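Local coordinates for putative NADPH:quinone oxidoreductase (Ralstonia eutropha, PDB 3IUP), which binds NADPH and probably reduces quinones with it, as a putative oxidoreductase carrying a GroES-like domain of the alcohol dehydrogenase type, at residues I39-L44 / K368-P373; N45-G50 / V94-A99. One frame throughout, in Å; residues are numbered along the deposited sequence.

Interaction 1 (I39-L44 / K368-P373). With NDP (NADPH dihydro-nicotinamide-adenine-dinucleotide phosphate), chain C.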
# COMPACT_ATOMS: atom_id res chain seq x y z
N ILE A 39 -10.27 -23.37 -31.30
CA ILE A 39 -10.67 -22.16 -30.57
C ILE A 39 -11.52 -21.27 -31.50
O ILE A 39 -11.12 -20.97 -32.61
CB ILE A 39 -9.46 -21.40 -30.01
CG1 ILE A 39 -8.66 -22.30 -29.06
CG2 ILE A 39 -9.94 -20.12 -29.28
CD1 ILE A 39 -7.29 -21.77 -28.69
N GLU A 40 -12.71 -20.91 -31.02
CA GLU A 40 -13.66 -20.13 -31.82
C GLU A 40 -13.96 -18.75 -31.23
O GLU A 40 -14.64 -17.93 -31.87
CB GLU A 40 -14.96 -20.93 -32.03
CG GLU A 40 -14.66 -22.19 -32.83
CD GLU A 40 -15.86 -23.00 -33.20
OE1 GLU A 40 -16.94 -22.73 -32.69
OE2 GLU A 40 -15.70 -23.88 -34.09
N ALA A 41 -13.46 -18.48 -30.02
CA ALA A 41 -13.76 -17.21 -29.34
C ALA A 41 -12.70 -16.94 -28.28
O ALA A 41 -12.52 -17.74 -27.37
CB ALA A 41 -15.14 -17.20 -28.71
N SER A 42 -12.03 -15.81 -28.38
CA SER A 42 -11.06 -15.41 -27.37
C SER A 42 -11.02 -13.88 -27.30
O SER A 42 -10.84 -13.23 -28.31
CB SER A 42 -9.70 -15.98 -27.74
OG SER A 42 -8.69 -15.65 -26.84
N PRO A 43 -11.17 -13.31 -26.10
CA PRO A 43 -11.30 -11.87 -26.00
C PRO A 43 -9.94 -11.20 -26.02
O PRO A 43 -8.95 -11.81 -25.64
CB PRO A 43 -11.98 -11.70 -24.64
CG PRO A 43 -11.43 -12.80 -23.83
CD PRO A 43 -11.35 -13.96 -24.80
N LEU A 44 -9.92 -9.94 -26.47
CA LEU A 44 -8.77 -9.06 -26.35
C LEU A 44 -8.94 -8.22 -25.08
O LEU A 44 -9.62 -7.19 -25.06
CB LEU A 44 -8.66 -8.15 -27.57
CG LEU A 44 -7.98 -8.79 -28.76
CD1 LEU A 44 -8.44 -8.13 -30.06
CD2 LEU A 44 -6.44 -8.70 -28.58
N LYS A 368 -14.89 -3.70 -26.46
CA LYS A 368 -14.08 -4.90 -26.39
C LYS A 368 -14.25 -5.76 -27.66
O LYS A 368 -15.37 -5.99 -28.11
CB LYS A 368 -14.38 -5.72 -25.16
CG LYS A 368 -13.37 -6.88 -24.94
CD LYS A 368 -13.68 -7.76 -23.76
CE LYS A 368 -13.47 -7.03 -22.41
NZ LYS A 368 -12.05 -6.79 -22.13
N TYR A 369 -13.13 -6.21 -28.21
CA TYR A 369 -13.14 -7.02 -29.42
C TYR A 369 -12.99 -8.50 -29.05
O TYR A 369 -12.24 -8.83 -28.14
CB TYR A 369 -12.01 -6.60 -30.36
CG TYR A 369 -12.33 -5.44 -31.29
CD1 TYR A 369 -13.16 -4.40 -30.91
CD2 TYR A 369 -11.78 -5.41 -32.58
CE1 TYR A 369 -13.44 -3.36 -31.81
CE2 TYR A 369 -12.04 -4.38 -33.47
CZ TYR A 369 -12.88 -3.36 -33.07
OH TYR A 369 -13.11 -2.35 -33.97
N LEU A 370 -13.67 -9.37 -29.80
CA LEU A 370 -13.60 -10.84 -29.64
C LEU A 370 -12.90 -11.38 -30.87
O LEU A 370 -13.23 -11.00 -31.98
CB LEU A 370 -14.98 -11.43 -29.57
CG LEU A 370 -15.09 -12.92 -29.29
CD1 LEU A 370 -14.58 -13.21 -27.87
CD2 LEU A 370 -16.55 -13.38 -29.50
N ILE A 371 -11.91 -12.24 -30.67
CA ILE A 371 -11.25 -12.89 -31.79
C ILE A 371 -11.84 -14.26 -31.98
O ILE A 371 -12.03 -15.03 -31.01
CB ILE A 371 -9.73 -13.05 -31.56
CG1 ILE A 371 -9.03 -11.71 -31.33
CG2 ILE A 371 -9.02 -13.82 -32.75
CD1 ILE A 371 -7.65 -11.86 -30.63
N ASN A 372 -12.12 -14.59 -33.23
CA ASN A 372 -12.39 -15.97 -33.58
C ASN A 372 -11.24 -16.46 -34.44
O ASN A 372 -11.16 -16.13 -35.62
CB ASN A 372 -13.71 -16.11 -34.34
CG ASN A 372 -13.96 -17.54 -34.82
OD1 ASN A 372 -13.11 -18.42 -34.69
ND2 ASN A 372 -15.15 -17.77 -35.32
N PRO A 373 -10.30 -17.23 -33.85
CA PRO A 373 -9.09 -17.61 -34.60
C PRO A 373 -9.35 -18.37 -35.85
O PRO A 373 -8.49 -18.39 -36.75
CB PRO A 373 -8.35 -18.52 -33.60
CG PRO A 373 -8.74 -17.95 -32.28
CD PRO A 373 -10.20 -17.62 -32.44
PA NDP C . -13.01 -2.94 -20.59
O1A NDP C . -14.29 -3.59 -20.73
O2A NDP C . -12.15 -2.78 -21.79
O5B NDP C . -13.36 -1.45 -19.97
C5B NDP C . -12.25 -0.62 -19.64
C4B NDP C . -12.76 0.59 -18.91
O4B NDP C . -11.62 1.34 -18.59
C3B NDP C . -13.69 1.46 -19.76
O3B NDP C . -14.88 1.86 -19.11
C2B NDP C . -12.85 2.73 -20.03
O2B NDP C . -13.60 3.94 -20.07
C1B NDP C . -11.92 2.72 -18.82
N9A NDP C . -10.65 3.41 -19.05
C8A NDP C . -9.80 3.18 -20.11
N7A NDP C . -8.70 3.93 -19.95
C5A NDP C . -8.81 4.64 -18.78
C6A NDP C . -8.00 5.58 -18.11
N6A NDP C . -6.84 6.04 -18.60
N1A NDP C . -8.43 6.11 -16.91
C2A NDP C . -9.64 5.77 -16.38
N3A NDP C . -10.43 4.86 -17.04
C4A NDP C . -10.03 4.31 -18.21
O3 NDP C . -12.02 -3.60 -19.50
PN NDP C . -12.23 -4.96 -18.75
O1N NDP C . -13.50 -5.07 -18.07
O2N NDP C . -11.84 -6.13 -19.60
O5D NDP C . -11.07 -4.81 -17.61
C5D NDP C . -11.27 -3.89 -16.53
C4D NDP C . -9.97 -3.73 -15.75
O4D NDP C . -9.82 -4.91 -14.94
C3D NDP C . -8.69 -3.57 -16.59
O3D NDP C . -7.79 -2.65 -16.01
C2D NDP C . -8.09 -4.97 -16.51
O2D NDP C . -6.70 -5.05 -16.75
C1D NDP C . -8.45 -5.30 -15.06
N1N NDP C . -8.30 -6.73 -14.72
C2N NDP C . -7.31 -7.04 -13.85
C3N NDP C . -7.07 -8.33 -13.48
C7N NDP C . -6.05 -8.65 -12.39
O7N NDP C . -5.78 -9.99 -12.17
N7N NDP C . -5.39 -7.72 -11.68
C4N NDP C . -8.05 -9.39 -13.80
C5N NDP C . -9.13 -8.94 -14.76
C6N NDP C . -9.21 -7.62 -15.18
P2B NDP C . -13.41 5.02 -21.30
O1X NDP C . -14.51 4.72 -22.32
O2X NDP C . -12.02 4.94 -21.94
O3X NDP C . -13.61 6.38 -20.61
O HOH W 1 -10.62 -5.51 -26.97
O HOH W 2 -10.80 -4.63 -23.18
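Ser42 and Ile371 form the central antiparallel pair where strand 34-43 of the GroES-like domain takes up strand 369-372 from near the C-terminus, more than 300 residues away. The axes of the two short strand segments run at 147° to each other, N-to-C, nearer antiparallel than parallel, and Ser42 N to Ile371 O (2.7 Å) and Ile371 N to Ser42 O (2.8 Å) close the hydrogen-bonded pair. Pro43 and Leu370 follow as the non-hydrogen-bonded pair; beyond them Leu44 N donates almost straight to Tyr369 O (3.1 Å).

Side chains pack on both faces. On the face of Ser42 and Ile371, the tip CD1 of Ile371 lies 3.6 Å from Leu44 CG, the two side chains meeting at about a right angle. On the other, the Leu370 side chain leaves with CG opposite the backbone nitrogen (chi1 -175°), which brings CD1 within 3.7 Å of Ser42 C and both methyls to the CB of Ala41. At the far end Pro373 CD rests 3.5 Å from Ile39 O. Glu40 and Ala41 both face Ala99 on the neighbouring strand, a classic beta bulge.

Past the Leu44-Tyr369 bond, a water accepts from Tyr369 N and donates to Leu44 O. The Lys368 side chain, bent at chi3 and chi4, carries NZ to the phosphate oxygen O2N of NADPH (2.6 Å). NZ also donates to Asn45 OD1 and to a second water, which can donate to O2A of the other phosphate. With three acceptors around it, the ammonium is held in position, and its charge would be expected to offset part of that on the pyrophosphate.

Interaction 2 (N45-G50 / V94-A99); sequences NPSDLG and VGNEGA
Two direct hydrogen bonds link Asp48 and Asn45, at the start of helix 46-53, to the loop that leads into strand 98-105. Asp48 OD1 accepts from the backbone N of Asn96 (2.8 Å, 155° at the hydrogen); the donor comes from the syn side, 32° out of the carboxylate plane. Asn45 ND2 donates a hydrogen bond to Glu97 OE2 (3.0 Å), which lies nearly in the amide plane but is itself met on its anti side, the two planes being 61° apart. The other carboxylate oxygen of Glu97, OE1, accepts from Phe154 N and Val155 N.

Within 45-50, Asp48 OD2 turns its anti lone pair to Asn45 N (3.0 Å), a side-chain bond back to the N-cap residue, whose own OD1 pairs with Lys368. Both segments belong to the GroES-like domain, and the contact ties the helix that follows strand 34-43 to the loop entering its sheet neighbour 98-105.

Three waters add further links. One donates to Asp48 OD2 (2.9 Å) and accepts from ND2 of both Asn45 and Asn96, while also bonding Ser47 OG. A second accepts from Glu97 N and can donate to OD2; a third runs from OD1 to Gly95 N (3.0 Å). Several donors thus surround this buried carboxylate and fix its rotation.

Beyond the polar bonds, Val94 CG1 packs 3.8 Å from Asp48 O. Across the dimer, Arg274 of the second subunit bonds Ser47 O and Tyr275 of that subunit packs on Ser47.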
# COMPACT_ATOMS: atom_id res chain seq x y z
N ASN A 45 -8.41 -8.72 -23.99
CA ASN A 45 -8.53 -8.05 -22.71
C ASN A 45 -7.26 -7.17 -22.53
O ASN A 45 -6.20 -7.44 -23.15
CB ASN A 45 -8.60 -9.05 -21.58
CG ASN A 45 -9.85 -9.89 -21.57
OD1 ASN A 45 -10.97 -9.43 -21.91
ND2 ASN A 45 -9.69 -11.18 -21.13
N PRO A 46 -7.32 -6.19 -21.62
CA PRO A 46 -6.15 -5.34 -21.35
C PRO A 46 -4.89 -6.11 -20.97
O PRO A 46 -3.83 -5.77 -21.46
CB PRO A 46 -6.65 -4.44 -20.20
CG PRO A 46 -8.12 -4.28 -20.53
CD PRO A 46 -8.51 -5.73 -20.88
N SER A 47 -5.02 -7.19 -20.20
CA SER A 47 -3.87 -8.05 -19.89
C SER A 47 -3.25 -8.61 -21.16
O SER A 47 -2.04 -8.67 -21.29
CB SER A 47 -4.27 -9.20 -18.98
OG SER A 47 -5.58 -9.67 -19.36
N ASP A 48 -4.09 -8.96 -22.13
CA ASP A 48 -3.59 -9.50 -23.41
C ASP A 48 -2.88 -8.45 -24.23
O ASP A 48 -1.87 -8.72 -24.84
CB ASP A 48 -4.73 -10.10 -24.23
CG ASP A 48 -5.48 -11.22 -23.47
OD1 ASP A 48 -4.77 -12.18 -23.00
OD2 ASP A 48 -6.74 -11.10 -23.31
N LEU A 49 -3.43 -7.23 -24.24
CA LEU A 49 -2.88 -6.15 -25.04
C LEU A 49 -1.48 -5.82 -24.51
O LEU A 49 -0.59 -5.45 -25.29
CB LEU A 49 -3.81 -4.93 -24.94
CG LEU A 49 -5.21 -5.15 -25.47
CD1 LEU A 49 -6.05 -3.87 -25.25
CD2 LEU A 49 -5.24 -5.54 -26.88
N GLY A 50 -1.29 -5.96 -23.21
CA GLY A 50 0.02 -5.71 -22.58
C GLY A 50 1.07 -6.63 -23.16
O GLY A 50 2.17 -6.22 -23.54
N VAL A 94 0.08 -15.41 -27.43
CA VAL A 94 -0.71 -14.40 -26.74
C VAL A 94 -2.12 -14.92 -26.55
O VAL A 94 -2.60 -15.76 -27.33
CB VAL A 94 -0.71 -13.07 -27.54
CG1 VAL A 94 -1.52 -11.98 -26.80
CG2 VAL A 94 0.71 -12.59 -27.76
N GLY A 95 -2.80 -14.43 -25.51
CA GLY A 95 -4.20 -14.69 -25.28
C GLY A 95 -4.38 -15.59 -24.09
O GLY A 95 -4.11 -16.79 -24.16
N ASN A 96 -4.85 -15.02 -22.98
CA ASN A 96 -5.00 -15.79 -21.74
C ASN A 96 -6.07 -16.84 -21.82
O ASN A 96 -5.85 -17.96 -21.37
CB ASN A 96 -5.35 -14.88 -20.54
CG ASN A 96 -4.16 -14.17 -19.99
OD1 ASN A 96 -3.17 -14.82 -19.62
ND2 ASN A 96 -4.24 -12.84 -19.86
N GLU A 97 -7.24 -16.48 -22.33
CA GLU A 97 -8.43 -17.30 -22.19
C GLU A 97 -9.19 -17.38 -23.50
O GLU A 97 -9.06 -16.50 -24.36
CB GLU A 97 -9.38 -16.72 -21.09
CG GLU A 97 -10.02 -15.41 -21.43
CD GLU A 97 -10.95 -14.84 -20.34
OE1 GLU A 97 -11.46 -15.64 -19.51
OE2 GLU A 97 -11.23 -13.61 -20.41
N GLY A 98 -9.96 -18.43 -23.63
CA GLY A 98 -10.85 -18.56 -24.79
C GLY A 98 -11.72 -19.78 -24.71
O GLY A 98 -11.72 -20.52 -23.71
N ALA A 99 -12.44 -20.02 -25.78
CA ALA A 99 -13.42 -21.10 -25.78
C ALA A 99 -13.50 -21.68 -27.15
O ALA A 99 -13.19 -21.01 -28.15
CB ALA A 99 -14.80 -20.56 -25.33
O HOH W 3 -6.76 -11.81 -20.48
O HOH W 4 -7.68 -13.74 -23.66
O HOH W 5 -2.05 -12.75 -23.17

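How the interactions relate
Interactions 1 and 2 lie with centres about 9 Å apart and share one sheet, in which strand 34-43 has 369-372 and 98-105 as antiparallel neighbours. Segment 39-44 runs directly into 45-50, so one piece of chain serves both contacts. Two probable hydrogen bonds join them: Ser42 OG to Glu97 O at 2.6 Å, and Ala99 N to Ala41 O at 2.8 Å. Pro43 CD also packs 3.4 Å from Glu97 O. Toward NADPH the two converge: the Asn45 side chain sits between Glu97 of interaction 2 and Lys368 of interaction 1 and comes within about 4 Å of the cofactor, while Pro46 touches the cofactor itself.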